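Local coordinates for polycyclic ketone monooxygenase (Myceliophthora thermophila, PDB 5MQ6), which catalyses Baeyer-Villiger oxidation of ketones, especially bulky polycyclic ones, inserting one oxygen atom beside the carbonyl to give esters or lactones, at residues T515-C520 / K635-Y640; L532-Q537 / A578-I583; N526-P531 / A567-T572; L91-R96 / E550-V555. All blocks are in the same frame, centred on the assembly; numbering follows the deposited sequence.

Contact 1. Residues T515-C520 / K635-Y640; sequences TLHGVC and KLLQEY
His517 drives the edge of its imidazole into the face of Tyr640. The pair is a T-shaped (edge-to-face) stack: the planes stand at 88° and the centroids are 4.6 Å apart. CE1 of His517 sits over the centre of the phenol ring, 3.5 Å from Tyr640 CD2. CG of Tyr640 anti to the backbone N (chi1 170°) brings the phenol to His517, and chi2 near -85° turns its face to CE1. One face of the imidazole takes Leu637 CD2, a CH-pi contact 3.6 Å from His517 CG. The opposite face is covered by CG of its own neighbour Leu516. Leu636 CD2 comes in obliquely, 3.8 Å from His517 NE2. At the far end of the phenol, Leu516 CD2 packs on Tyr640 OH at 3.8 Å, while that hydroxyl is hydrogen-bonded to Lys647 O. An alanine in place of His517 has no ring, and the Tyr640 face and the Leu636 and Leu637 methyls would probably border a gap. The contact ties the loop between helix 504-511 and strand 527-529 to helix 630-641. The side chains meet as rings and methyls, and Tyr633 OH, hydrogen-bonded to His517 O, adds a polar tie to the same helix.

Contact 2. Residues L532-Q537 / A578-I583; sequences LSQSSQ and AWSFEI
Gln534 reaches onto helix 573-585 and meets Ile583, Trp579 and Ser580 in turn. Its CB lies 3.6 Å from Ile583 CG1, and at the same distance from Trp579 NE1. CG is the next atom out and stays near that isoleucine branch, at 4.0 Å from Ile583 CG1. The chain then runs on extended (chi2 -156°), which carries the amide past the indole to Ser580. OE1 passes 3.6 Å from Trp579 CD1 and is hydrogen-bonded to Thr515 OG1. NE2 gives a weak but fairly straight hydrogen bond to Ser580 OG, at 3.2 Å and 163°. The same NE2 also bonds Arg622 O, and Ser580 OG has its own partner in Glu576 O one turn back. The backbone of Gln534 is held too. Trp579 NE1 donates to Gln534 O at 2.9 Å and 156°, with the oxygen lying in the indole plane. Beside it, Ile583 CD1 presses against Gln534 CA at 3.4 Å. A phenylalanine in place of Trp579 has no indole N-H, and the Gln534 carbonyl would probably be less firmly held against the helix. An indole N-H to carbonyl bond and a weak amide to hydroxyl bond thus fasten loop to helix. The side chain of Ser535 is about 12 Å from the bound FAD. Segment 532-537 belongs to the loop that links strand 527-529 of the mixed sheet to helix 541-562, packed here on helix 573-585.

Contact 3. Residues N526-P531 / A567-T572; sequences NLFFTP and ALVEVT
Asn526 holds Val569 and Ala567 through three hydrogen bonds. It adjoins strand 527-529, which pairs in parallel with strand 218-221 of the large mixed sheet of the FAD-binding fold. Strand 567-571 belongs to a separate two-strand antiparallel sheet with 649-653, so the asparagine bridges two sheets. Its amide grips that strand with both ends: OD1 accepts from Val569 N at 2.8 Å, and ND2 donates to Ala567 O at 2.9 Å. The second bond is nearly straight (164°), in the carbonyl plane and close to the amide plane. The backbone joins in, with Asn526 N donating to Val569 O at 2.9 Å. CG beside the backbone N (chi1 -72°) points the amide at the strand, and its two bonds hold its rotation. Next to this polar grip, CZ of Phe528 meets Val569 CG1 at the edge of the ring, at 4.0 Å. A water over one face of that ring is hydrogen-bonded to Leu527 O at 2.7 Å and weakly to Val569 O.

Further out, Asn526 ND2 also bonds Arg217 O, just before strand 218-221. Helix 541-562 covers Phe528 through Ile552 and Ile556. Just after strand 567-571, Thr572 is the N-cap of helix 573-585: its OG1 takes the backbone N of Ala575.

Contact 4. Residues L91-R96 / E550-V555; sequences LLYAVR and EHIVQV
Glu550 lies beside Arg96. Arg96 NH1 lies 3.7 Å from Glu550 CB and close to Glu550 N, but both nitrogens are donors and no bond forms. The carboxylate and guanidinium planes are almost parallel, yet Arg96 NH2 and Glu550 OE2 stay 4.8 Å apart. Each charge is paired elsewhere: Arg96 NH2 makes a salt bridge with Asp546, and Glu550 OE1 one with Arg330. The bend of the arginine at chi2 (75°) brings its guanidinium back over Leu92, whose CD2 lies over one face of it. His551 turns from this interface and packs on Leu637 and Tyr640 of helix 630-641.

Ile552 works at the edge of Tyr93. Its CD1 lies 3.3 Å from Tyr93 OH, and its CG2 3.8 Å from Tyr93 CE1. CB of the isoleucine is near the ring plane, so the branches line the rim of the phenol. The hydroxyl beyond is hydrogen-bonded to Leu221 O. Helix 88-99 begins within a GxGxxG sequence consistent with a Rossmann-type dinucleotide fold, and Gly89 in its first turn binds FAD. Segments 91-96 and 550-555 cross at -34°, with local axes 9.6 Å apart at their closest.

Val553 fills the middle. Its CG2 packs against Arg96 CB at 3.7 Å and reaches Tyr93 CD1 at 4.3 Å. CG1 lies anti to the backbone N (chi1 170°) and touches the main chain of the other helix, 3.6 Å from Arg96 O.

Overall arrangement
Segment 515-520 and contacts 2 and 3 lie between 515 and 583; contact 1 brings in helix 630-641, and contact 4 ties helix 541-562 to helix 88-99. Contacts 1 and 2 have centres about 9 Å apart, and Leu516 CD1 lies 3.8 Å from Trp579 CB. Contact 1 joins contact 3 through Val519 O and Phe529 N, 2.9 Å apart. Ile552 links contacts 3 and 4, its CD1 3.4 Å from Phe529 O. His551 of contact 4 meets His517 of contact 1. Contacts 2 and 4 do not touch. Of contacts 2, 3 and 4, contact 4 is nearest to FAD, about 8 Å from the Tyr93 side chain; that of Phe528 in contact 3 is about 13 Å away.

Contact 1. Residues T515-C520 / K635-Y640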
loop_
_atom_site.group_PDB
_atom_site.type_symbol
_atom_site.label_atom_id
_atom_site.label_comp_id
_atom_site.label_asym_id
_atom_site.label_seq_id
_atom_site.Cartn_x
_atom_site.Cartn_y
_atom_site.Cartn_z
ATOM N N THR A 515 -10.906 17.017 4.544
ATOM C CA THR A 515 -9.702 17.531 3.999
ATOM C C THR A 515 -10.028 18.447 2.858
ATOM O O THR A 515 -11.149 18.551 2.428
ATOM C CB THR A 515 -8.852 16.429 3.340
ATOM O OG1 THR A 515 -9.529 15.925 2.184
ATOM C CG2 THR A 515 -8.579 15.328 4.355
ATOM N N LEU A 516 -9.013 19.150 2.370
ATOM C CA LEU A 516 -9.014 19.640 1.020
ATOM C C LEU A 516 -8.026 18.776 0.175
ATOM O O LEU A 516 -6.832 18.617 0.516
ATOM C CB LEU A 516 -8.673 21.094 0.892
ATOM C CG LEU A 516 -8.715 21.682 -0.487
ATOM C CD1 LEU A 516 -10.023 21.542 -1.133
ATOM C CD2 LEU A 516 -8.213 23.128 -0.535
ATOM N N HIS A 517 -8.568 18.205 -0.889
ATOM C CA HIS A 517 -7.816 17.394 -1.879
ATOM C C HIS A 517 -7.159 16.134 -1.348
ATOM O O HIS A 517 -6.258 15.534 -1.993
ATOM C CB HIS A 517 -6.803 18.302 -2.598
ATOM C CG HIS A 517 -7.405 19.502 -3.274
ATOM N ND1 HIS A 517 -6.688 20.668 -3.501
ATOM C CD2 HIS A 517 -8.600 19.701 -3.857
ATOM C CE1 HIS A 517 -7.435 21.519 -4.168
ATOM N NE2 HIS A 517 -8.571 20.933 -4.451
ATOM N N GLY A 518 -7.571 15.739 -0.160
ATOM C CA GLY A 518 -7.009 14.606 0.581
ATOM C C GLY A 518 -5.690 14.835 1.297
ATOM O O GLY A 518 -5.126 13.881 1.882
ATOM N N VAL A 519 -5.206 16.063 1.334
ATOM C CA VAL A 519 -3.819 16.239 1.810
ATOM C C VAL A 519 -3.609 17.071 3.060
ATOM O O VAL A 519 -2.467 17.149 3.586
ATOM C CB VAL A 519 -2.921 16.863 0.703
ATOM C CG1 VAL A 519 -2.884 15.950 -0.518
ATOM C CG2 VAL A 519 -3.379 18.218 0.318
ATOM N N CYS A 520 -4.666 17.729 3.522
ATOM C CA CYS A 520 -4.576 18.555 4.778
ATOM C C CYS A 520 -5.961 18.678 5.397
ATOM O O CYS A 520 -6.971 18.381 4.735
ATOM C CB CYS A 520 -4.000 19.926 4.441
ATOM S SG CYS A 520 -5.086 20.838 3.309
ATOM N N LYS A 635 -5.471 16.647 -13.061
ATOM C CA LYS A 635 -5.826 17.844 -13.836
ATOM C C LYS A 635 -6.521 18.905 -12.922
ATOM O O LYS A 635 -6.250 20.094 -13.007
ATOM C CB LYS A 635 -6.695 17.466 -15.050
ATOM C CG LYS A 635 -7.441 18.642 -15.706
ATOM C CD LYS A 635 -6.535 19.693 -16.382
ATOM C CE LYS A 635 -6.942 19.982 -17.842
ATOM N NZ LYS A 635 -5.759 20.315 -18.697
ATOM N N LEU A 636 -7.417 18.453 -12.073
ATOM C CA LEU A 636 -8.109 19.330 -11.117
ATOM C C LEU A 636 -7.094 20.086 -10.232
ATOM O O LEU A 636 -7.225 21.251 -10.043
ATOM C CB LEU A 636 -9.092 18.524 -10.272
ATOM C CG LEU A 636 -9.925 19.319 -9.209
ATOM C CD1 LEU A 636 -11.150 18.537 -8.832
ATOM C CD2 LEU A 636 -9.163 19.486 -7.920
ATOM N N LEU A 637 -6.049 19.386 -9.737
ATOM C CA LEU A 637 -5.045 19.997 -8.938
ATOM C C LEU A 637 -4.235 21.002 -9.709
ATOM O O LEU A 637 -3.956 22.098 -9.207
ATOM C CB LEU A 637 -4.097 18.941 -8.297
ATOM C CG LEU A 637 -4.830 17.934 -7.384
ATOM C CD1 LEU A 637 -3.809 16.935 -6.893
ATOM C CD2 LEU A 637 -5.577 18.485 -6.184
ATOM N N GLN A 638 -3.897 20.646 -10.950
ATOM C CA GLN A 638 -3.122 21.551 -11.826
ATOM C C GLN A 638 -3.907 22.835 -12.005
ATOM O O GLN A 638 -3.376 23.919 -11.775
ATOM C CB GLN A 638 -2.838 20.935 -13.218
ATOM C CG GLN A 638 -1.832 19.807 -13.163
ATOM C CD GLN A 638 -1.769 18.933 -14.402
ATOM O OE1 GLN A 638 -2.665 18.986 -15.246
ATOM N NE2 GLN A 638 -0.694 18.094 -14.507
ATOM N N GLU A 639 -5.194 22.712 -12.311
ATOM C CA GLU A 639 -5.974 23.943 -12.479
ATOM C C GLU A 639 -6.061 24.764 -11.182
ATOM O O GLU A 639 -6.016 25.992 -11.197
ATOM C CB GLU A 639 -7.354 23.648 -13.036
ATOM C CG GLU A 639 -7.237 23.054 -14.448
ATOM C CD GLU A 639 -8.551 22.481 -14.963
ATOM O OE1 GLU A 639 -9.548 22.347 -14.211
ATOM O OE2 GLU A 639 -8.609 22.170 -16.158
ATOM N N TYR A 640 -6.174 24.062 -10.071
ATOM C CA TYR A 640 -6.267 24.712 -8.786
ATOM C C TYR A 640 -4.998 25.567 -8.420
ATOM O O TYR A 640 -5.087 26.666 -7.809
ATOM C CB TYR A 640 -6.605 23.684 -7.727
ATOM C CG TYR A 640 -6.500 24.225 -6.306
ATOM C CD1 TYR A 640 -5.294 24.233 -5.632
ATOM C CD2 TYR A 640 -7.587 24.728 -5.678
ATOM C CE1 TYR A 640 -5.174 24.737 -4.350
ATOM C CE2 TYR A 640 -7.540 25.219 -4.380
ATOM C CZ TYR A 640 -6.306 25.226 -3.719
ATOM O OH TYR A 640 -6.244 25.746 -2.486
#

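Contact 2. Residues L532-Q537 / A578-I583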
loop_
_atom_site.group_PDB
_atom_site.type_symbol
_atom_site.label_atom_id
_atom_site.label_comp_id
_atom_site.label_asym_id
_atom_site.label_seq_id
_atom_site.Cartn_x
_atom_site.Cartn_y
_atom_site.Cartn_z
ATOM N N LEU A 532 -5.024 9.826 0.716
ATOM C CA LEU A 532 -5.698 8.575 0.677
ATOM C C LEU A 532 -7.232 8.883 0.680
ATOM O O LEU A 532 -7.769 9.024 -0.293
ATOM C CB LEU A 532 -5.205 7.661 1.861
ATOM C CG LEU A 532 -5.817 6.235 1.723
ATOM C CD1 LEU A 532 -5.042 5.548 0.601
ATOM C CD2 LEU A 532 -5.868 5.344 2.992
ATOM N N SER A 533 -7.913 9.085 1.788
ATOM C CA SER A 533 -9.285 9.528 1.776
ATOM C C SER A 533 -9.469 10.825 0.923
ATOM O O SER A 533 -8.610 11.683 0.901
ATOM C CB SER A 533 -9.760 9.877 3.183
ATOM O OG SER A 533 -9.722 8.822 4.071
ATOM N N GLN A 534 -10.608 10.932 0.252
ATOM C CA GLN A 534 -11.084 12.166 -0.421
ATOM C C GLN A 534 -10.156 12.563 -1.565
ATOM O O GLN A 534 -9.885 13.737 -1.778
ATOM C CB GLN A 534 -11.203 13.326 0.617
ATOM C CG GLN A 534 -11.902 12.931 1.941
ATOM C CD GLN A 534 -12.495 14.187 2.597
ATOM O OE1 GLN A 534 -11.864 15.263 2.609
ATOM N NE2 GLN A 534 -13.743 14.084 3.028
ATOM N N SER A 535 -9.647 11.577 -2.295
ATOM C CA SER A 535 -8.809 11.924 -3.401
ATOM C C SER A 535 -9.085 10.935 -4.585
ATOM O O SER A 535 -10.210 10.724 -4.980
ATOM C CB SER A 535 -7.371 11.929 -2.880
ATOM O OG SER A 535 -6.903 10.600 -2.494
ATOM N N SER A 536 -8.057 10.364 -5.144
ATOM C CA SER A 536 -8.143 9.289 -6.089
ATOM C C SER A 536 -6.887 8.448 -5.852
ATOM O O SER A 536 -5.983 8.874 -5.148
ATOM C CB SER A 536 -8.185 9.899 -7.504
ATOM O OG SER A 536 -8.301 8.915 -8.521
ATOM N N GLN A 537 -6.847 7.260 -6.434
ATOM C CA GLN A 537 -5.753 6.333 -6.277
ATOM C C GLN A 537 -5.564 5.715 -7.699
ATOM O O GLN A 537 -6.447 5.752 -8.523
ATOM C CB GLN A 537 -6.134 5.250 -5.259
ATOM C CG GLN A 537 -7.284 4.369 -5.812
ATOM C CD GLN A 537 -7.963 3.400 -4.851
ATOM O OE1 GLN A 537 -7.405 2.375 -4.437
ATOM N NE2 GLN A 537 -9.209 3.683 -4.557
ATOM N N ALA A 578 -16.721 21.885 1.869
ATOM C CA ALA A 578 -17.113 21.837 0.497
ATOM C C ALA A 578 -16.528 20.597 -0.220
ATOM O O ALA A 578 -17.199 19.930 -0.991
ATOM C CB ALA A 578 -16.678 23.132 -0.184
ATOM N N TRP A 579 -15.259 20.295 0.073
ATOM C CA TRP A 579 -14.546 19.252 -0.643
ATOM C C TRP A 579 -15.198 17.912 -0.208
ATOM O O TRP A 579 -15.487 17.027 -1.042
ATOM C CB TRP A 579 -13.028 19.340 -0.298
ATOM C CG TRP A 579 -12.275 18.224 -0.980
ATOM C CD1 TRP A 579 -11.792 17.143 -0.435
ATOM C CD2 TRP A 579 -12.058 18.128 -2.378
ATOM N NE1 TRP A 579 -11.230 16.328 -1.418
ATOM C CE2 TRP A 579 -11.412 16.923 -2.624
ATOM C CE3 TRP A 579 -12.357 18.963 -3.452
ATOM C CZ2 TRP A 579 -11.061 16.524 -3.862
ATOM C CZ3 TRP A 579 -12.022 18.552 -4.715
ATOM C CH2 TRP A 579 -11.342 17.371 -4.904
ATOM N N SER A 580 -15.528 17.835 1.108
ATOM C CA SER A 580 -16.159 16.664 1.688
ATOM C C SER A 580 -17.554 16.389 1.103
ATOM O O SER A 580 -17.863 15.211 0.834
ATOM C CB SER A 580 -16.125 16.659 3.235
ATOM O OG SER A 580 -14.879 17.010 3.755
ATOM N N PHE A 581 -18.346 17.446 0.837
ATOM C CA PHE A 581 -19.616 17.293 0.120
ATOM C C PHE A 581 -19.343 16.906 -1.333
ATOM O O PHE A 581 -20.089 16.143 -1.922
ATOM C CB PHE A 581 -20.541 18.512 0.279
ATOM C CG PHE A 581 -21.300 18.496 1.566
ATOM C CD1 PHE A 581 -20.651 18.784 2.746
ATOM C CD2 PHE A 581 -22.626 18.030 1.615
ATOM C CE1 PHE A 581 -21.294 18.679 3.971
ATOM C CE2 PHE A 581 -23.304 17.933 2.843
ATOM C CZ PHE A 581 -22.634 18.245 4.035
ATOM N N GLU A 582 -18.258 17.390 -1.930
ATOM C CA GLU A 582 -17.868 16.863 -3.263
ATOM C C GLU A 582 -17.664 15.340 -3.192
ATOM O O GLU A 582 -18.203 14.614 -4.041
ATOM C CB GLU A 582 -16.673 17.582 -3.874
ATOM C CG GLU A 582 -16.132 17.089 -5.170
ATOM C CD GLU A 582 -17.101 17.288 -6.351
ATOM O OE1 GLU A 582 -18.099 18.022 -6.222
ATOM O OE2 GLU A 582 -16.827 16.695 -7.441
ATOM N N ILE A 583 -16.930 14.865 -2.190
ATOM C CA ILE A 583 -16.631 13.460 -2.104
ATOM C C ILE A 583 -17.979 12.651 -1.971
ATOM O O ILE A 583 -18.151 11.598 -2.651
ATOM C CB ILE A 583 -15.679 13.170 -0.941
ATOM C CG1 ILE A 583 -14.270 13.841 -1.195
ATOM C CG2 ILE A 583 -15.669 11.647 -0.612
ATOM C CD1 ILE A 583 -13.495 13.344 -2.427
#

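Contact 3. Residues N526-P531 / A567-T572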
loop_
_atom_site.group_PDB
_atom_site.type_symbol
_atom_site.label_atom_id
_atom_site.label_comp_id
_atom_site.label_asym_id
_atom_site.label_seq_id
_atom_site.Cartn_x
_atom_site.Cartn_y
_atom_site.Cartn_z
ATOM N N ASN A 526 0.203 23.663 8.591
ATOM C CA ASN A 526 1.507 23.168 8.255
ATOM C C ASN A 526 1.668 21.682 8.350
ATOM O O ASN A 526 2.776 21.203 8.404
ATOM C CB ASN A 526 2.624 23.939 8.983
ATOM C CG ASN A 526 2.801 25.333 8.431
ATOM O OD1 ASN A 526 1.967 25.805 7.643
ATOM N ND2 ASN A 526 3.902 26.016 8.838
ATOM N N LEU A 527 0.590 20.935 8.247
ATOM C CA LEU A 527 0.662 19.448 8.205
ATOM C C LEU A 527 0.066 19.059 6.908
ATOM O O LEU A 527 -1.014 19.533 6.544
ATOM C CB LEU A 527 -0.223 18.846 9.291
ATOM C CG LEU A 527 -0.398 17.320 9.288
ATOM C CD1 LEU A 527 0.925 16.570 9.549
ATOM C CD2 LEU A 527 -1.492 16.894 10.265
ATOM N N PHE A 528 0.754 18.161 6.216
ATOM C CA PHE A 528 0.267 17.569 5.002
ATOM C C PHE A 528 0.492 16.084 4.966
ATOM O O PHE A 528 1.398 15.611 5.609
ATOM C CB PHE A 528 0.956 18.248 3.768
ATOM C CG PHE A 528 0.613 19.708 3.623
ATOM C CD1 PHE A 528 -0.534 20.123 2.884
ATOM C CD2 PHE A 528 1.425 20.662 4.156
ATOM C CE1 PHE A 528 -0.793 21.473 2.744
ATOM C CE2 PHE A 528 1.123 22.035 4.045
ATOM C CZ PHE A 528 0.069 22.424 3.300
ATOM N N PHE A 529 -0.302 15.374 4.176
ATOM C CA PHE A 529 -0.221 13.937 4.122
ATOM C C PHE A 529 -0.532 13.485 2.744
ATOM O O PHE A 529 -1.312 14.105 2.058
ATOM C CB PHE A 529 -1.094 13.254 5.202
ATOM C CG PHE A 529 -2.413 13.974 5.515
ATOM C CD1 PHE A 529 -3.558 13.707 4.784
ATOM C CD2 PHE A 529 -2.539 14.910 6.567
ATOM C CE1 PHE A 529 -4.788 14.335 5.067
ATOM C CE2 PHE A 529 -3.775 15.557 6.807
ATOM C CZ PHE A 529 -4.887 15.285 6.054
ATOM N N THR A 530 0.068 12.359 2.355
ATOM C CA THR A 530 -0.129 11.838 1.005
ATOM C C THR A 530 -1.591 11.481 0.892
ATOM O O THR A 530 -2.172 11.027 1.814
ATOM C CB THR A 530 0.796 10.662 0.675
ATOM O OG1 THR A 530 0.802 9.720 1.736
ATOM C CG2 THR A 530 2.215 11.074 0.664
ATOM N N PRO A 531 -2.208 11.787 -0.210
ATOM C CA PRO A 531 -3.656 11.649 -0.196
ATOM C C PRO A 531 -4.147 10.187 -0.214
ATOM O O PRO A 531 -3.791 9.461 -1.113
ATOM C CB PRO A 531 -4.076 12.399 -1.466
ATOM C CG PRO A 531 -2.878 12.328 -2.386
ATOM C CD PRO A 531 -1.675 12.195 -1.525
ATOM N N ALA A 567 5.894 30.470 5.981
ATOM C CA ALA A 567 4.418 30.466 5.995
ATOM C C ALA A 567 3.775 29.604 6.998
ATOM O O ALA A 567 4.282 28.493 7.388
ATOM C CB ALA A 567 3.889 30.155 4.587
ATOM N N LEU A 568 2.588 30.075 7.363
ATOM C CA LEU A 568 1.650 29.292 8.079
ATOM C C LEU A 568 0.481 29.071 7.143
ATOM O O LEU A 568 -0.188 30.033 6.806
ATOM C CB LEU A 568 1.250 30.046 9.350
ATOM C CG LEU A 568 0.300 29.286 10.265
ATOM C CD1 LEU A 568 0.989 28.045 10.839
ATOM C CD2 LEU A 568 -0.221 30.178 11.363
ATOM N N VAL A 569 0.184 27.801 6.827
ATOM C CA VAL A 569 -0.739 27.434 5.812
ATOM C C VAL A 569 -1.741 26.498 6.385
ATOM O O VAL A 569 -1.368 25.402 6.834
ATOM C CB VAL A 569 -0.011 26.610 4.714
ATOM C CG1 VAL A 569 -0.985 26.295 3.601
ATOM C CG2 VAL A 569 1.128 27.387 4.165
ATOM N N GLU A 570 -3.028 26.853 6.299
ATOM C CA GLU A 570 -4.079 26.080 6.991
ATOM C C GLU A 570 -5.335 26.118 6.187
ATOM O O GLU A 570 -5.829 27.200 5.880
ATOM C CB GLU A 570 -4.415 26.666 8.377
ATOM C CG GLU A 570 -5.239 25.689 9.181
ATOM C CD GLU A 570 -5.540 26.105 10.602
ATOM O OE1 GLU A 570 -5.024 27.118 11.056
ATOM O OE2 GLU A 570 -6.306 25.406 11.261
ATOM N N VAL A 571 -5.818 24.957 5.773
ATOM C CA VAL A 571 -7.109 24.929 5.050
ATOM C C VAL A 571 -8.266 25.436 5.987
ATOM O O VAL A 571 -8.279 25.153 7.220
ATOM C CB VAL A 571 -7.466 23.561 4.486
ATOM C CG1 VAL A 571 -7.708 22.506 5.551
ATOM C CG2 VAL A 571 -8.707 23.639 3.562
ATOM N N THR A 572 -9.220 26.123 5.401
ATOM C CA THR A 572 -10.373 26.549 6.226
ATOM C C THR A 572 -11.425 25.419 6.418
ATOM O O THR A 572 -11.515 24.485 5.631
ATOM C CB THR A 572 -11.073 27.753 5.606
ATOM O OG1 THR A 572 -11.545 27.383 4.335
ATOM C CG2 THR A 572 -10.103 28.938 5.422
HETATM O O HOH W 1 -1.830 22.114 6.190
#

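Contact 4. Residues L91-R96 / E550-V555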
loop_
_atom_site.group_PDB
_atom_site.type_symbol
_atom_site.label_atom_id
_atom_site.label_comp_id
_atom_site.label_asym_id
_atom_site.label_seq_id
_atom_site.Cartn_x
_atom_site.Cartn_y
_atom_site.Cartn_z
ATOM N N LEU A 91 10.954 9.990 0.030
ATOM C CA LEU A 91 11.997 10.435 -0.892
ATOM C C LEU A 91 11.479 11.439 -1.936
ATOM O O LEU A 91 12.154 12.425 -2.203
ATOM C CB LEU A 91 12.673 9.271 -1.571
ATOM C CG LEU A 91 13.563 8.388 -0.691
ATOM C CD1 LEU A 91 13.807 7.116 -1.470
ATOM C CD2 LEU A 91 14.845 9.147 -0.367
ATOM N N LEU A 92 10.335 11.145 -2.560
ATOM C CA LEU A 92 9.728 12.093 -3.471
ATOM C C LEU A 92 9.456 13.430 -2.834
ATOM O O LEU A 92 9.691 14.493 -3.450
ATOM C CB LEU A 92 8.436 11.523 -4.020
ATOM C CG LEU A 92 8.693 10.663 -5.223
ATOM C CD1 LEU A 92 7.386 9.820 -5.532
ATOM C CD2 LEU A 92 9.104 11.576 -6.431
ATOM N N TYR A 93 9.003 13.436 -1.617
ATOM C CA TYR A 93 8.794 14.751 -0.949
ATOM C C TYR A 93 10.146 15.477 -0.815
ATOM O O TYR A 93 10.264 16.700 -1.071
ATOM C CB TYR A 93 8.296 14.577 0.500
ATOM C CG TYR A 93 6.819 14.498 0.853
ATOM C CD1 TYR A 93 5.859 15.380 0.350
ATOM C CD2 TYR A 93 6.424 13.611 1.839
ATOM C CE1 TYR A 93 4.548 15.316 0.740
ATOM C CE2 TYR A 93 5.124 13.567 2.313
ATOM C CZ TYR A 93 4.187 14.440 1.787
ATOM O OH TYR A 93 2.951 14.330 2.330
ATOM N N ALA A 94 11.167 14.727 -0.399
ATOM C CA ALA A 94 12.471 15.328 -0.155
ATOM C C ALA A 94 13.082 15.876 -1.440
ATOM O O ALA A 94 13.539 17.065 -1.500
ATOM C CB ALA A 94 13.439 14.307 0.445
ATOM N N VAL A 95 13.083 15.037 -2.467
ATOM C CA VAL A 95 13.547 15.486 -3.762
ATOM C C VAL A 95 12.748 16.725 -4.272
ATOM O O VAL A 95 13.332 17.702 -4.746
ATOM C CB VAL A 95 13.471 14.355 -4.807
ATOM C CG1 VAL A 95 13.769 14.914 -6.198
ATOM C CG2 VAL A 95 14.497 13.258 -4.516
ATOM N N ARG A 96 11.433 16.716 -4.140
ATOM C CA ARG A 96 10.639 17.789 -4.637
ATOM C C ARG A 96 10.918 19.086 -3.862
ATOM O O ARG A 96 10.975 20.162 -4.450
ATOM C CB ARG A 96 9.127 17.474 -4.596
ATOM C CG ARG A 96 8.475 17.023 -5.887
ATOM C CD ARG A 96 8.783 15.624 -6.280
ATOM N NE ARG A 96 8.345 15.290 -7.622
ATOM C CZ ARG A 96 7.180 14.763 -7.974
ATOM N NH1 ARG A 96 6.236 14.444 -7.116
ATOM N NH2 ARG A 96 6.980 14.556 -9.235
ATOM N N GLU A 550 3.907 16.179 -5.467
ATOM C CA GLU A 550 3.976 17.396 -6.293
ATOM C C GLU A 550 2.950 18.448 -5.867
ATOM O O GLU A 550 3.292 19.628 -5.764
ATOM C CB GLU A 550 3.694 17.120 -7.734
ATOM C CG GLU A 550 3.762 18.376 -8.620
ATOM C CD GLU A 550 3.501 18.053 -10.056
ATOM O OE1 GLU A 550 2.401 17.586 -10.414
ATOM O OE2 GLU A 550 4.394 18.275 -10.857
ATOM N N HIS A 551 1.689 18.053 -5.651
ATOM C CA HIS A 551 0.733 19.050 -5.218
ATOM C C HIS A 551 1.129 19.692 -3.873
ATOM O O HIS A 551 1.056 20.907 -3.721
ATOM C CB HIS A 551 -0.627 18.359 -5.057
ATOM C CG HIS A 551 -1.724 19.276 -4.715
ATOM N ND1 HIS A 551 -2.070 20.365 -5.502
ATOM C CD2 HIS A 551 -2.537 19.304 -3.642
ATOM C CE1 HIS A 551 -3.059 21.022 -4.923
ATOM N NE2 HIS A 551 -3.353 20.399 -3.790
ATOM N N ILE A 552 1.463 18.849 -2.889
ATOM C CA ILE A 552 1.790 19.328 -1.553
ATOM C C ILE A 552 2.966 20.337 -1.650
ATOM O O ILE A 552 2.919 21.449 -1.094
ATOM C CB ILE A 552 2.092 18.142 -0.613
ATOM C CG1 ILE A 552 0.773 17.392 -0.345
ATOM C CG2 ILE A 552 2.697 18.649 0.702
ATOM C CD1 ILE A 552 0.882 16.040 0.333
ATOM N N VAL A 553 4.028 19.950 -2.351
ATOM C CA VAL A 553 5.275 20.772 -2.405
ATOM C C VAL A 553 4.995 22.063 -3.170
ATOM O O VAL A 553 5.483 23.189 -2.794
ATOM C CB VAL A 553 6.492 19.973 -2.967
ATOM C CG1 VAL A 553 7.642 20.912 -3.233
ATOM C CG2 VAL A 553 6.917 18.898 -1.943
ATOM N N GLN A 554 4.150 21.964 -4.215
ATOM C CA GLN A 554 3.806 23.165 -4.944
ATOM C C GLN A 554 2.908 24.161 -4.149
ATOM O O GLN A 554 3.086 25.372 -4.260
ATOM C CB GLN A 554 3.207 22.828 -6.314
ATOM C CG GLN A 554 4.233 22.202 -7.226
ATOM C CD GLN A 554 5.388 23.153 -7.554
ATOM O OE1 GLN A 554 5.154 24.306 -7.865
ATOM N NE2 GLN A 554 6.589 22.695 -7.457
ATOM N N VAL A 555 1.966 23.650 -3.344
ATOM C CA VAL A 555 1.160 24.497 -2.486
ATOM C C VAL A 555 2.040 25.207 -1.461
ATOM O O VAL A 555 1.888 26.432 -1.169
ATOM C CB VAL A 555 0.107 23.647 -1.784
ATOM C CG1 VAL A 555 -0.490 24.349 -0.562
ATOM C CG2 VAL A 555 -0.996 23.288 -2.791
#